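Local coordinates for uricase (Arthrobacter globiformis, PDB 2YZC), which catalyses the oxidation of uric acid by molecular oxygen to 5-hydroxyisourate, which is processed further to (S)-allantoin, at residues 109-114 and 132-137; 40-45 and 83-88; 146-151 and 188-193; 113-118 and 125-130. One frame throughout, in Å; residues are numbered along the deposited sequence.

Contact 1 (109-114 and 132-137); sequences AAQQFF and VRTAVL
With CG anti to the backbone N in both Gln112 (chi1 -177°) and Arg133 (chi1 170°), and both chains extended beyond it, the two side chains leave their strands side by side and point the same way. The amide oxygen Gln112 OE1 thereby comes over one face of the Arg133 guanidinium, offset toward its rim, and lies 3.6 Å from Arg133 CD. It does not take a proton from the arginine; its bond is to Thr85 OG1. The Phe114 ring crosses the arginine chain at about a right angle, CZ 3.7 Å from Arg133 CB. Beneath these groups runs a regular antiparallel ladder. Ala110 and Ala135 exchange two backbone bonds, and Gln112 N donates to Arg133 O at 2.7 Å. On the face of Gln111 and Thr134, Val132 CG1 touches Gln111 CB and, at 4.1 Å, Phe113 CE2. An alanine in place of Arg133 is likely to leave Asp200 and Glu86, its two salt-bridge partners, without their buried counter-charge, and the Phe114 ring without the chain it crosses. The pair lies mid-sheet, strand 103-117 bonding also to strand 38-50 and strand 131-140 to strand 143-157, while helices 85-99 and 199-216 pack over the Arg133 face.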
loop_
_atom_site.group_PDB
_atom_site.type_symbol
_atom_site.label_atom_id
_atom_site.label_comp_id
_atom_site.label_asym_id
_atom_site.label_seq_id
_atom_site.Cartn_x
_atom_site.Cartn_y
_atom_site.Cartn_z
ATOM N N ALA A 109 -10.175 -3.579 19.736
ATOM C CA ALA A 109 -10.740 -3.144 18.472
ATOM C C ALA A 109 -10.709 -4.235 17.423
ATOM O O ALA A 109 -9.958 -5.212 17.528
ATOM C CB ALA A 109 -9.994 -1.913 17.973
ATOM N N ALA A 110 -11.534 -4.066 16.400
ATOM C CA ALA A 110 -11.584 -5.045 15.336
ATOM C C ALA A 110 -12.147 -4.483 14.054
ATOM O O ALA A 110 -12.955 -3.553 14.055
ATOM C CB ALA A 110 -12.419 -6.251 15.767
ATOM N N GLN A 111 -11.667 -5.046 12.957
ATOM C CA GLN A 111 -12.149 -4.709 11.639
ATOM C C GLN A 111 -12.883 -5.993 11.281
ATOM O O GLN A 111 -12.427 -7.085 11.631
ATOM C CB GLN A 111 -10.988 -4.473 10.672
ATOM C CG GLN A 111 -10.326 -3.114 10.834
ATOM C CD GLN A 111 -9.092 -2.966 9.967
ATOM O OE1 GLN A 111 -8.763 -1.867 9.515
ATOM N NE2 GLN A 111 -8.397 -4.065 9.740
ATOM N N GLN A 112 -14.035 -5.861 10.632
ATOM C CA GLN A 112 -14.816 -7.023 10.222
ATOM C C GLN A 112 -14.880 -6.985 8.709
ATOM O O GLN A 112 -15.231 -5.956 8.126
ATOM C CB GLN A 112 -16.235 -6.964 10.791
ATOM C CG GLN A 112 -17.084 -8.191 10.454
ATOM C CD GLN A 112 -18.493 -8.098 11.010
ATOM O OE1 GLN A 112 -18.707 -7.557 12.087
ATOM N NE2 GLN A 112 -19.460 -8.641 10.276
ATOM N N PHE A 113 -14.533 -8.106 8.083
ATOM C CA PHE A 113 -14.535 -8.222 6.634
ATOM C C PHE A 113 -15.735 -9.045 6.190
ATOM O O PHE A 113 -16.019 -10.106 6.752
ATOM C CB PHE A 113 -13.231 -8.870 6.168
ATOM C CG PHE A 113 -12.002 -8.198 6.711
ATOM C CD1 PHE A 113 -11.172 -8.856 7.611
ATOM C CD2 PHE A 113 -11.702 -6.886 6.360
ATOM C CE1 PHE A 113 -10.057 -8.215 8.158
ATOM C CE2 PHE A 113 -10.592 -6.235 6.900
ATOM C CZ PHE A 113 -9.769 -6.902 7.801
ATOM N N PHE A 114 -16.434 -8.554 5.175
ATOM C CA PHE A 114 -17.623 -9.234 4.687
ATOM C C PHE A 114 -17.384 -10.225 3.561
ATOM O O PHE A 114 -16.511 -10.029 2.711
ATOM C CB PHE A 114 -18.666 -8.205 4.249
ATOM C CG PHE A 114 -19.111 -7.293 5.360
ATOM C CD1 PHE A 114 -18.683 -5.972 5.412
ATOM C CD2 PHE A 114 -19.933 -7.771 6.377
ATOM C CE1 PHE A 114 -19.066 -5.136 6.465
ATOM C CE2 PHE A 114 -20.320 -6.946 7.436
ATOM C CZ PHE A 114 -19.886 -5.626 7.478
ATOM N N VAL A 132 -15.519 -1.849 5.014
ATOM C CA VAL A 132 -14.976 -2.562 6.154
ATOM C C VAL A 132 -15.678 -1.993 7.378
ATOM O O VAL A 132 -15.808 -0.772 7.520
ATOM C CB VAL A 132 -13.458 -2.347 6.300
ATOM C CG1 VAL A 132 -12.966 -2.989 7.590
ATOM C CG2 VAL A 132 -12.723 -2.966 5.102
ATOM N N ARG A 133 -16.144 -2.886 8.244
ATOM C CA ARG A 133 -16.836 -2.493 9.463
ATOM C C ARG A 133 -15.841 -2.497 10.621
ATOM O O ARG A 133 -14.976 -3.374 10.702
ATOM C CB ARG A 133 -17.984 -3.467 9.729
ATOM C CG ARG A 133 -18.663 -3.331 11.087
ATOM C CD ARG A 133 -19.862 -4.266 11.158
ATOM N NE ARG A 133 -20.438 -4.335 12.497
ATOM C CZ ARG A 133 -21.488 -5.083 12.820
ATOM N NH1 ARG A 133 -22.087 -5.826 11.896
ATOM N NH2 ARG A 133 -21.927 -5.106 14.073
ATOM N N THR A 134 -15.963 -1.515 11.511
ATOM C CA THR A 134 -15.058 -1.420 12.642
ATOM C C THR A 134 -15.801 -1.324 13.968
ATOM O O THR A 134 -16.963 -0.923 14.020
ATOM C CB THR A 134 -14.141 -0.181 12.525
ATOM O OG1 THR A 134 -14.929 1.013 12.636
ATOM C CG2 THR A 134 -13.417 -0.174 11.187
ATOM N N ALA A 135 -15.114 -1.701 15.039
ATOM C CA ALA A 135 -15.674 -1.628 16.380
ATOM C C ALA A 135 -14.515 -1.411 17.338
ATOM O O ALA A 135 -13.448 -2.008 17.188
ATOM C CB ALA A 135 -16.423 -2.920 16.729
ATOM N N VAL A 136 -14.722 -0.534 18.311
ATOM C CA VAL A 136 -13.704 -0.242 19.305
ATOM C C VAL A 136 -14.391 -0.221 20.651
ATOM O O VAL A 136 -15.428 0.425 20.815
ATOM C CB VAL A 136 -13.052 1.146 19.086
ATOM C CG1 VAL A 136 -12.123 1.469 20.248
ATOM C CG2 VAL A 136 -12.270 1.164 17.773
ATOM N N LEU A 137 -13.824 -0.950 21.601
ATOM C CA LEU A 137 -14.360 -0.989 22.953
ATOM C C LEU A 137 -13.286 -0.477 23.888
ATOM O O LEU A 137 -12.122 -0.856 23.767
ATOM C CB LEU A 137 -14.720 -2.428 23.369
ATOM C CG LEU A 137 -14.857 -2.642 24.888
ATOM C CD1 LEU A 137 -16.122 -1.965 25.403
ATOM C CD2 LEU A 137 -14.894 -4.137 25.207
#

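Contact 2 (40-45 and 83-88); sequences QDLNVT and ATTEEF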
loop_
_atom_site.group_PDB
_atom_site.type_symbol
_atom_site.label_atom_id
_atom_site.label_comp_id
_atom_site.label_asym_id
_atom_site.label_seq_id
_atom_site.Cartn_x
_atom_site.Cartn_y
_atom_site.Cartn_z
ATOM N N GLN A 40 -17.027 -15.730 9.727
ATOM C CA GLN A 40 -16.830 -14.467 10.436
ATOM C C GLN A 40 -15.329 -14.216 10.285
ATOM O O GLN A 40 -14.513 -15.072 10.618
ATOM C CB GLN A 40 -17.255 -14.586 11.904
ATOM C CG GLN A 40 -18.780 -14.597 12.069
ATOM C CD GLN A 40 -19.214 -14.882 13.492
ATOM O OE1 GLN A 40 -19.743 -14.012 14.187
ATOM N NE2 GLN A 40 -18.984 -16.105 13.936
ATOM N N ASP A 41 -14.976 -13.048 9.756
ATOM C CA ASP A 41 -13.580 -12.713 9.471
ATOM C C ASP A 41 -13.217 -11.402 10.171
ATOM O O ASP A 41 -13.765 -10.355 9.835
ATOM C CB ASP A 41 -13.436 -12.573 7.945
ATOM C CG ASP A 41 -11.993 -12.574 7.469
ATOM O OD1 ASP A 41 -11.073 -12.443 8.303
ATOM O OD2 ASP A 41 -11.784 -12.698 6.236
ATOM N N LEU A 42 -12.288 -11.466 11.126
ATOM C CA LEU A 42 -11.877 -10.289 11.896
ATOM C C LEU A 42 -10.367 -10.036 11.987
ATOM O O LEU A 42 -9.559 -10.956 11.856
ATOM C CB LEU A 42 -12.393 -10.399 13.340
ATOM C CG LEU A 42 -13.885 -10.573 13.631
ATOM C CD1 LEU A 42 -14.086 -10.777 15.138
ATOM C CD2 LEU A 42 -14.648 -9.354 13.151
ATOM N N ASN A 43 -10.013 -8.772 12.224
ATOM C CA ASN A 43 -8.628 -8.346 12.429
ATOM C C ASN A 43 -8.733 -7.711 13.819
ATOM O O ASN A 43 -9.213 -6.582 13.955
ATOM C CB ASN A 43 -8.214 -7.287 11.400
ATOM C CG ASN A 43 -6.731 -6.959 11.465
ATOM O OD1 ASN A 43 -6.292 -5.897 11.006
ATOM N ND2 ASN A 43 -5.949 -7.872 12.022
ATOM N N VAL A 44 -8.278 -8.437 14.838
ATOM C CA VAL A 44 -8.394 -8.002 16.234
ATOM C C VAL A 44 -7.149 -7.430 16.908
ATOM O O VAL A 44 -6.042 -7.929 16.737
ATOM C CB VAL A 44 -8.901 -9.186 17.104
ATOM C CG1 VAL A 44 -9.190 -8.726 18.527
ATOM C CG2 VAL A 44 -10.151 -9.800 16.460
ATOM N N THR A 45 -7.356 -6.379 17.695
ATOM C CA THR A 45 -6.270 -5.745 18.426
ATOM C C THR A 45 -6.678 -5.645 19.893
ATOM O O THR A 45 -7.790 -5.216 20.209
ATOM C CB THR A 45 -5.971 -4.341 17.878
ATOM O OG1 THR A 45 -5.385 -4.454 16.571
ATOM C CG2 THR A 45 -5.009 -3.596 18.809
ATOM N N ALA A 83 -21.885 -13.813 18.720
ATOM C CA ALA A 83 -23.001 -13.289 17.939
ATOM C C ALA A 83 -22.599 -12.131 17.036
ATOM O O ALA A 83 -22.970 -12.089 15.865
ATOM C CB ALA A 83 -24.126 -12.851 18.875
ATOM N N THR A 84 -21.841 -11.192 17.588
ATOM C CA THR A 84 -21.396 -10.032 16.829
ATOM C C THR A 84 -19.967 -9.697 17.221
ATOM O O THR A 84 -19.448 -10.211 18.210
ATOM C CB THR A 84 -22.262 -8.788 17.131
ATOM O OG1 THR A 84 -22.147 -8.468 18.522
ATOM C CG2 THR A 84 -23.733 -9.047 16.793
ATOM N N THR A 85 -19.342 -8.830 16.435
ATOM C CA THR A 85 -17.978 -8.403 16.695
ATOM C C THR A 85 -17.914 -7.638 18.018
ATOM O O THR A 85 -17.004 -7.845 18.823
ATOM C CB THR A 85 -17.473 -7.508 15.551
ATOM O OG1 THR A 85 -17.471 -8.263 14.333
ATOM C CG2 THR A 85 -16.069 -7.000 15.837
ATOM N N GLU A 86 -18.882 -6.757 18.249
ATOM C CA GLU A 86 -18.892 -5.990 19.489
ATOM C C GLU A 86 -19.002 -6.893 20.717
ATOM O O GLU A 86 -18.340 -6.662 21.727
ATOM C CB GLU A 86 -20.030 -4.964 19.479
ATOM C CG GLU A 86 -19.811 -3.837 18.483
ATOM C CD GLU A 86 -20.454 -4.092 17.124
ATOM O OE1 GLU A 86 -20.518 -5.262 16.684
ATOM O OE2 GLU A 86 -20.888 -3.105 16.487
ATOM N N GLU A 87 -19.834 -7.923 20.639
ATOM C CA GLU A 87 -19.987 -8.831 21.769
ATOM C C GLU A 87 -18.724 -9.656 21.996
ATOM O O GLU A 87 -18.415 -10.038 23.125
ATOM C CB GLU A 87 -21.206 -9.727 21.549
ATOM C CG GLU A 87 -22.504 -8.935 21.625
ATOM C CD GLU A 87 -23.698 -9.700 21.109
ATOM O OE1 GLU A 87 -24.116 -10.675 21.767
ATOM O OE2 GLU A 87 -24.215 -9.323 20.036
ATOM N N PHE A 88 -17.983 -9.917 20.926
ATOM C CA PHE A 88 -16.739 -10.666 21.048
ATOM C C PHE A 88 -15.747 -9.791 21.809
ATOM O O PHE A 88 -15.066 -10.255 22.723
ATOM C CB PHE A 88 -16.173 -10.999 19.664
ATOM C CG PHE A 88 -14.923 -11.840 19.702
ATOM C CD1 PHE A 88 -14.922 -13.086 20.328
ATOM C CD2 PHE A 88 -13.752 -11.398 19.092
ATOM C CE1 PHE A 88 -13.770 -13.883 20.344
ATOM C CE2 PHE A 88 -12.596 -12.184 19.101
ATOM C CZ PHE A 88 -12.607 -13.432 19.729
#
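Apolar packing joins these segments, with no hydrogen bond between them. Leu42 splits its two methyls between two helix residues. CD2 meets Thr85 tip to tip, 3.2 Å from OG1 and 3.8 Å from CG2, while CD1 lies 4.0 Å from Phe88 CD2 as the leucine and the phenylalanine slide past each other in opposite directions. Phe88 CG is anti to the backbone N (chi1 -177°), which carries the ring toward the strand, where Val44 CG2 reaches its edge, near the ring plane, 4.3 Å from CE2. The ring also meets that of Phe82.

The polar bonds run within the helix start or to other strands. Thr84 is the N-cap: its OG1 accepts from Glu87 N at 3.2 Å and donates to Glu87 OE2 at 2.7 Å, so the hydroxyl is held by both the backbone and the side chain of one residue. Thr85 OG1, pressed against the leucine methyl, is bonded to Gln112 OE1 of the adjoining strand and is thus satisfied despite its burial.

Such packing of a capped helix start on alternate residues of a strand, here Leu42 and Val44, is the layering of helices on an antiparallel sheet that builds the tunnelling fold of the uricase family.

Contact 3 (146-151 and 188-193); sequences IVAGIE and ARWRYN
Two neighbouring strands of the large antiparallel sheet of the uricase fold meet here, and their backbones form a regular ladder. Ala148 and Trp190 exchange bonds, as do Ile150 and Ala188, and Tyr192 N adds a nearly straight one (168°) to Ile146 O. Trp190 CG sits between its own backbone N and carbonyl carbon (chi1 55°), a torsion that folds the indole back across the partner strand. One face of the indole receives Ala148 O, and Gly149 CA makes a CH-pi contact 3.9 Å from the centroid of the six-membered ring. Gly149 has no CB, and one would clash with Ala188 O and Arg189 CG. Trp190 NE1 donates in its ring plane to Tyr192 OH at 2.9 Å, linking the two rings, which both touch Ala148 CB, 3.6 Å from NE1 and 3.8 Å from Tyr192 CE2. A leucine in place of Trp190 would probably uncover the Gly149 backbone and leave the tyrosine hydroxyl without its indole donor. Val202 and Val206 of helix 199-216 pack against Tyr192 and Trp190. On the other face, Arg189 NH2 forms a salt bridge with Glu151 OE2 at 2.7 Å; the carboxylate oxygen lies in the guanidinium plane, whereas the nitrogen approaches from above the carboxylate plane.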
loop_
_atom_site.group_PDB
_atom_site.type_symbol
_atom_site.label_atom_id
_atom_site.label_comp_id
_atom_site.label_asym_id
_atom_site.label_seq_id
_atom_site.Cartn_x
_atom_site.Cartn_y
_atom_site.Cartn_z
ATOM N N ILE A 146 -18.445 1.841 23.563
ATOM C CA ILE A 146 -18.296 1.239 22.244
ATOM C C ILE A 146 -18.528 2.217 21.097
ATOM O O ILE A 146 -19.511 2.973 21.085
ATOM C CB ILE A 146 -19.280 0.066 22.055
ATOM C CG1 ILE A 146 -19.001 -1.020 23.093
ATOM C CG2 ILE A 146 -19.162 -0.493 20.647
ATOM C CD1 ILE A 146 -20.016 -2.147 23.075
ATOM N N VAL A 147 -17.609 2.187 20.135
ATOM C CA VAL A 147 -17.682 3.018 18.938
ATOM C C VAL A 147 -17.648 2.081 17.734
ATOM O O VAL A 147 -16.691 1.327 17.562
ATOM C CB VAL A 147 -16.478 3.994 18.842
ATOM C CG1 VAL A 147 -16.410 4.624 17.446
ATOM C CG2 VAL A 147 -16.602 5.086 19.900
ATOM N N ALA A 148 -18.700 2.110 16.919
ATOM C CA ALA A 148 -18.754 1.279 15.721
ATOM C C ALA A 148 -18.506 2.204 14.541
ATOM O O ALA A 148 -18.650 3.416 14.661
ATOM C CB ALA A 148 -20.125 0.607 15.589
ATOM N N GLY A 149 -18.122 1.648 13.400
ATOM C CA GLY A 149 -17.878 2.508 12.264
ATOM C C GLY A 149 -17.816 1.785 10.941
ATOM O O GLY A 149 -17.951 0.562 10.865
ATOM N N ILE A 150 -17.621 2.564 9.889
ATOM C CA ILE A 150 -17.518 2.021 8.550
ATOM C C ILE A 150 -16.410 2.790 7.853
ATOM O O ILE A 150 -16.189 3.970 8.132
ATOM C CB ILE A 150 -18.847 2.187 7.779
ATOM C CG1 ILE A 150 -18.752 1.502 6.412
ATOM C CG2 ILE A 150 -19.171 3.663 7.613
ATOM C CD1 ILE A 150 -20.078 1.431 5.678
ATOM N N GLU A 151 -15.689 2.116 6.968
ATOM C CA GLU A 151 -14.622 2.772 6.237
ATOM C C GLU A 151 -14.441 2.096 4.890
ATOM O O GLU A 151 -14.979 1.013 4.656
ATOM C CB GLU A 151 -13.315 2.727 7.041
ATOM C CG GLU A 151 -12.784 1.334 7.335
ATOM C CD GLU A 151 -11.674 1.348 8.377
ATOM O OE1 GLU A 151 -10.947 0.337 8.502
ATOM O OE2 GLU A 151 -11.534 2.370 9.080
ATOM N N ALA A 188 -16.930 6.832 8.855
ATOM C CA ALA A 188 -17.771 7.340 9.928
ATOM C C ALA A 188 -17.640 6.462 11.155
ATOM O O ALA A 188 -17.457 5.254 11.048
ATOM C CB ALA A 188 -19.222 7.383 9.476
ATOM N N ARG A 189 -17.727 7.085 12.323
ATOM C CA ARG A 189 -17.646 6.360 13.577
ATOM C C ARG A 189 -18.665 6.963 14.533
ATOM O O ARG A 189 -18.759 8.186 14.668
ATOM C CB ARG A 189 -16.226 6.450 14.137
ATOM C CG ARG A 189 -15.287 5.461 13.460
ATOM C CD ARG A 189 -13.830 5.783 13.693
ATOM N NE ARG A 189 -12.958 4.747 13.142
ATOM C CZ ARG A 189 -12.993 4.311 11.884
ATOM N NH1 ARG A 189 -13.864 4.816 11.018
ATOM N NH2 ARG A 189 -12.146 3.369 11.488
ATOM N N TRP A 190 -19.450 6.099 15.164
ATOM C CA TRP A 190 -20.477 6.552 16.091
ATOM C C TRP A 190 -20.357 5.863 17.449
ATOM O O TRP A 190 -20.047 4.667 17.545
ATOM C CB TRP A 190 -21.866 6.342 15.462
ATOM C CG TRP A 190 -22.150 4.936 14.998
ATOM C CD1 TRP A 190 -22.794 3.959 15.698
ATOM C CD2 TRP A 190 -21.819 4.362 13.723
ATOM N NE1 TRP A 190 -22.892 2.816 14.943
ATOM C CE2 TRP A 190 -22.301 3.034 13.726
ATOM C CE3 TRP A 190 -21.165 4.841 12.581
ATOM C CZ2 TRP A 190 -22.152 2.175 12.628
ATOM C CZ3 TRP A 190 -21.015 3.983 11.484
ATOM C CH2 TRP A 190 -21.509 2.667 11.521
ATOM N N ARG A 191 -20.580 6.639 18.503
ATOM C CA ARG A 191 -20.476 6.137 19.865
ATOM C C ARG A 191 -21.840 5.821 20.466
ATOM O O ARG A 191 -22.739 6.660 20.462
ATOM C CB ARG A 191 -19.762 7.165 20.745
ATOM C CG ARG A 191 -19.618 6.739 22.208
ATOM C CD ARG A 191 -18.757 7.728 22.987
ATOM N NE ARG A 191 -19.412 9.019 23.185
ATOM C CZ ARG A 191 -20.392 9.233 24.061
ATOM N NH1 ARG A 191 -20.837 8.241 24.820
ATOM N NH2 ARG A 191 -20.924 10.441 24.186
ATOM N N TYR A 192 -21.984 4.605 20.983
ATOM C CA TYR A 192 -23.230 4.185 21.601
ATOM C C TYR A 192 -23.244 4.659 23.048
ATOM O O TYR A 192 -22.202 4.710 23.697
ATOM C CB TYR A 192 -23.349 2.660 21.559
ATOM C CG TYR A 192 -23.479 2.094 20.161
ATOM C CD1 TYR A 192 -24.540 2.464 19.336
ATOM C CD2 TYR A 192 -22.554 1.173 19.669
ATOM C CE1 TYR A 192 -24.684 1.930 18.057
ATOM C CE2 TYR A 192 -22.688 0.629 18.389
ATOM C CZ TYR A 192 -23.756 1.013 17.592
ATOM O OH TYR A 192 -23.906 0.479 16.335
ATOM N N ASN A 193 -24.420 5.015 23.555
ATOM C CA ASN A 193 -24.522 5.460 24.940
ATOM C C ASN A 193 -24.929 4.301 25.848
ATOM O O ASN A 193 -25.198 4.489 27.036
ATOM C CB ASN A 193 -25.517 6.625 25.062
ATOM C CG ASN A 193 -26.830 6.358 24.359
ATOM O OD1 ASN A 193 -27.388 7.250 23.715
ATOM N ND2 ASN A 193 -27.341 5.143 24.486
HETATM O O HOH W 1 -21.127 2.159 24.763
#

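Contact 4 (113-118 and 125-130); sequences FFWDRI and FSRNKS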
loop_
_atom_site.group_PDB
_atom_site.type_symbol
_atom_site.label_atom_id
_atom_site.label_comp_id
_atom_site.label_asym_id
_atom_site.label_seq_id
_atom_site.Cartn_x
_atom_site.Cartn_y
_atom_site.Cartn_z
ATOM N N PHE A 113 -14.533 -8.106 8.083
ATOM C CA PHE A 113 -14.535 -8.222 6.634
ATOM C C PHE A 113 -15.735 -9.045 6.190
ATOM O O PHE A 113 -16.019 -10.106 6.752
ATOM C CB PHE A 113 -13.231 -8.870 6.168
ATOM C CG PHE A 113 -12.002 -8.198 6.711
ATOM C CD1 PHE A 113 -11.172 -8.856 7.611
ATOM C CD2 PHE A 113 -11.702 -6.886 6.360
ATOM C CE1 PHE A 113 -10.057 -8.215 8.158
ATOM C CE2 PHE A 113 -10.592 -6.235 6.900
ATOM C CZ PHE A 113 -9.769 -6.902 7.801
ATOM N N PHE A 114 -16.434 -8.554 5.175
ATOM C CA PHE A 114 -17.623 -9.234 4.687
ATOM C C PHE A 114 -17.384 -10.225 3.561
ATOM O O PHE A 114 -16.511 -10.029 2.711
ATOM C CB PHE A 114 -18.666 -8.205 4.249
ATOM C CG PHE A 114 -19.111 -7.293 5.360
ATOM C CD1 PHE A 114 -18.683 -5.972 5.412
ATOM C CD2 PHE A 114 -19.933 -7.771 6.377
ATOM C CE1 PHE A 114 -19.066 -5.136 6.465
ATOM C CE2 PHE A 114 -20.320 -6.946 7.436
ATOM C CZ PHE A 114 -19.886 -5.626 7.478
ATOM N N TRP A 115 -18.186 -11.288 3.572
ATOM C CA TRP A 115 -18.125 -12.341 2.573
ATOM C C TRP A 115 -19.530 -12.634 2.052
ATOM O O TRP A 115 -20.512 -12.547 2.795
ATOM C CB TRP A 115 -17.557 -13.633 3.173
ATOM C CG TRP A 115 -16.100 -13.579 3.531
ATOM C CD1 TRP A 115 -15.551 -13.091 4.684
ATOM C CD2 TRP A 115 -15.006 -14.036 2.728
ATOM N NE1 TRP A 115 -14.185 -13.218 4.648
ATOM C CE2 TRP A 115 -13.821 -13.795 3.461
ATOM C CE3 TRP A 115 -14.910 -14.626 1.459
ATOM C CZ2 TRP A 115 -12.553 -14.124 2.968
ATOM C CZ3 TRP A 115 -13.645 -14.953 0.967
ATOM C CH2 TRP A 115 -12.485 -14.700 1.721
ATOM N N ASP A 116 -19.615 -12.974 0.773
ATOM C CA ASP A 116 -20.884 -13.330 0.148
ATOM C C ASP A 116 -20.739 -14.766 -0.339
ATOM O O ASP A 116 -19.643 -15.190 -0.692
ATOM C CB ASP A 116 -21.178 -12.431 -1.056
ATOM C CG ASP A 116 -21.304 -10.972 -0.676
ATOM O OD1 ASP A 116 -22.005 -10.673 0.313
ATOM O OD2 ASP A 116 -20.709 -10.126 -1.374
ATOM N N ARG A 117 -21.835 -15.515 -0.348
ATOM C CA ARG A 117 -21.785 -16.888 -0.835
ATOM C C ARG A 117 -21.671 -16.845 -2.349
ATOM O O ARG A 117 -22.150 -15.906 -2.986
ATOM C CB ARG A 117 -23.060 -17.652 -0.464
ATOM C CG ARG A 117 -23.245 -17.911 1.018
ATOM C CD ARG A 117 -24.543 -18.674 1.290
ATOM N NE ARG A 117 -24.783 -18.775 2.726
ATOM C CZ ARG A 117 -24.137 -19.608 3.537
ATOM N NH1 ARG A 117 -23.215 -20.433 3.055
ATOM N NH2 ARG A 117 -24.394 -19.594 4.837
ATOM N N ILE A 118 -21.024 -17.853 -2.923
ATOM C CA ILE A 118 -20.893 -17.938 -4.371
ATOM C C ILE A 118 -22.119 -18.724 -4.838
ATOM O O ILE A 118 -22.261 -19.902 -4.519
ATOM C CB ILE A 118 -19.610 -18.695 -4.783
ATOM C CG1 ILE A 118 -18.368 -17.906 -4.344
ATOM C CG2 ILE A 118 -19.613 -18.933 -6.295
ATOM C CD1 ILE A 118 -17.038 -18.604 -4.625
ATOM N N PHE A 125 -17.343 -18.998 -0.656
ATOM C CA PHE A 125 -17.646 -17.572 -0.573
ATOM C C PHE A 125 -16.663 -16.676 -1.314
ATOM O O PHE A 125 -15.572 -17.102 -1.682
ATOM C CB PHE A 125 -17.660 -17.134 0.895
ATOM C CG PHE A 125 -18.296 -18.121 1.830
ATOM C CD1 PHE A 125 -17.618 -19.276 2.215
ATOM C CD2 PHE A 125 -19.564 -17.884 2.353
ATOM C CE1 PHE A 125 -18.187 -20.179 3.109
ATOM C CE2 PHE A 125 -20.146 -18.778 3.247
ATOM C CZ PHE A 125 -19.456 -19.928 3.627
ATOM N N SER A 126 -17.064 -15.424 -1.530
ATOM C CA SER A 126 -16.203 -14.444 -2.181
ATOM C C SER A 126 -16.224 -13.196 -1.299
ATOM O O SER A 126 -17.242 -12.875 -0.687
ATOM C CB SER A 126 -16.693 -14.108 -3.598
ATOM O OG SER A 126 -17.927 -13.417 -3.586
ATOM N N ARG A 127 -15.098 -12.498 -1.225
ATOM C CA ARG A 127 -15.024 -11.315 -0.382
ATOM C C ARG A 127 -15.724 -10.094 -0.963
ATOM O O ARG A 127 -15.624 -9.817 -2.154
ATOM C CB ARG A 127 -13.557 -10.978 -0.084
ATOM C CG ARG A 127 -13.160 -11.200 1.373
ATOM C CD ARG A 127 -13.258 -9.912 2.184
ATOM N NE ARG A 127 -11.951 -9.265 2.269
ATOM C CZ ARG A 127 -11.758 -7.999 2.614
ATOM N NH1 ARG A 127 -10.523 -7.510 2.663
ATOM N NH2 ARG A 127 -12.790 -7.217 2.899
ATOM N N ASN A 128 -16.469 -9.396 -0.110
ATOM C CA ASN A 128 -17.145 -8.158 -0.490
ATOM C C ASN A 128 -16.184 -7.123 0.077
ATOM O O ASN A 128 -16.149 -6.902 1.286
ATOM C CB ASN A 128 -18.512 -8.034 0.196
ATOM C CG ASN A 128 -19.129 -6.642 0.033
ATOM O OD1 ASN A 128 -18.609 -5.794 -0.699
ATOM N ND2 ASN A 128 -20.245 -6.407 0.717
ATOM N N LYS A 129 -15.387 -6.516 -0.792
ATOM C CA LYS A 129 -14.384 -5.546 -0.359
ATOM C C LYS A 129 -14.836 -4.091 -0.417
ATOM O O LYS A 129 -14.033 -3.186 -0.192
ATOM C CB LYS A 129 -13.128 -5.703 -1.219
ATOM C CG LYS A 129 -12.552 -7.122 -1.259
ATOM C CD LYS A 129 -11.247 -7.156 -2.049
ATOM C CE LYS A 129 -10.589 -8.534 -2.004
ATOM N NZ LYS A 129 -9.351 -8.573 -2.837
ATOM N N SER A 130 -16.114 -3.866 -0.692
ATOM C CA SER A 130 -16.623 -2.504 -0.833
ATOM C C SER A 130 -16.708 -1.659 0.429
ATOM O O SER A 130 -16.927 -0.455 0.352
ATOM C CB SER A 130 -17.972 -2.546 -1.544
ATOM O OG SER A 130 -17.800 -3.173 -2.805
HETATM O O HOH W 2 -15.299 -6.333 3.762
HETATM O O HOH W 3 -21.737 -8.603 2.001
HETATM O O HOH W 4 -20.296 -14.175 -4.555
#
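Arg127 CG rests over the centre of the Trp115 six-membered ring, 3.3 Å from its centroid, in a close CH-pi contact. Beyond CG the arginine bends twice, at chi2 (-95°) and chi3 (-96°), and this brings one guanidinium face onto Phe113, with NH2 3.6 Å from CD2; Lys129 CG lies against the opposite face. At the other end, Phe125 and Arg117 run side by side, CE2 3.5 Å from NH1, and Trp115 CE3 touches Phe125 CB. Asp116 and Ser126 exchange two backbone bonds, and one water bridges Asp116 OD1 to Asn128 ND2. Further out, Trp115 NE1 is bonded to Asp41 OD2 and Arg117 forms a salt bridge with Glu38, which anchors both side chains to strand 38-50. Asn128 OD1 accepts from Ser130 N, an Asx turn where the chain turns a corner. The contact is a beta hairpin at the margin of the sheet: strand 103-117 pairs on with strand 38-50, and Phe125 and Ser126 continue the ladder to a strand of a neighbouring subunit.

Contacts 1, 3 and 4 are antiparallel strand pairs of one sheet, whereas contact 2 lays a helix start on it. Contacts 2 and 3 are buried, contact 1 partly so, and contact 4 lies at the surface and subunit interface. Strand 103-117 serves both contact 1 and contact 4, and Val136 N to Val147 O, a probable hydrogen bond, carries the ladder from contact 1 into contact 3. The chemistry follows position: methyls and a ring in contact 2, indole over backbone in contact 3, buried charge answered by acids from two helices in contact 1, and arginine chains on aromatic rings with bridging waters in contact 4.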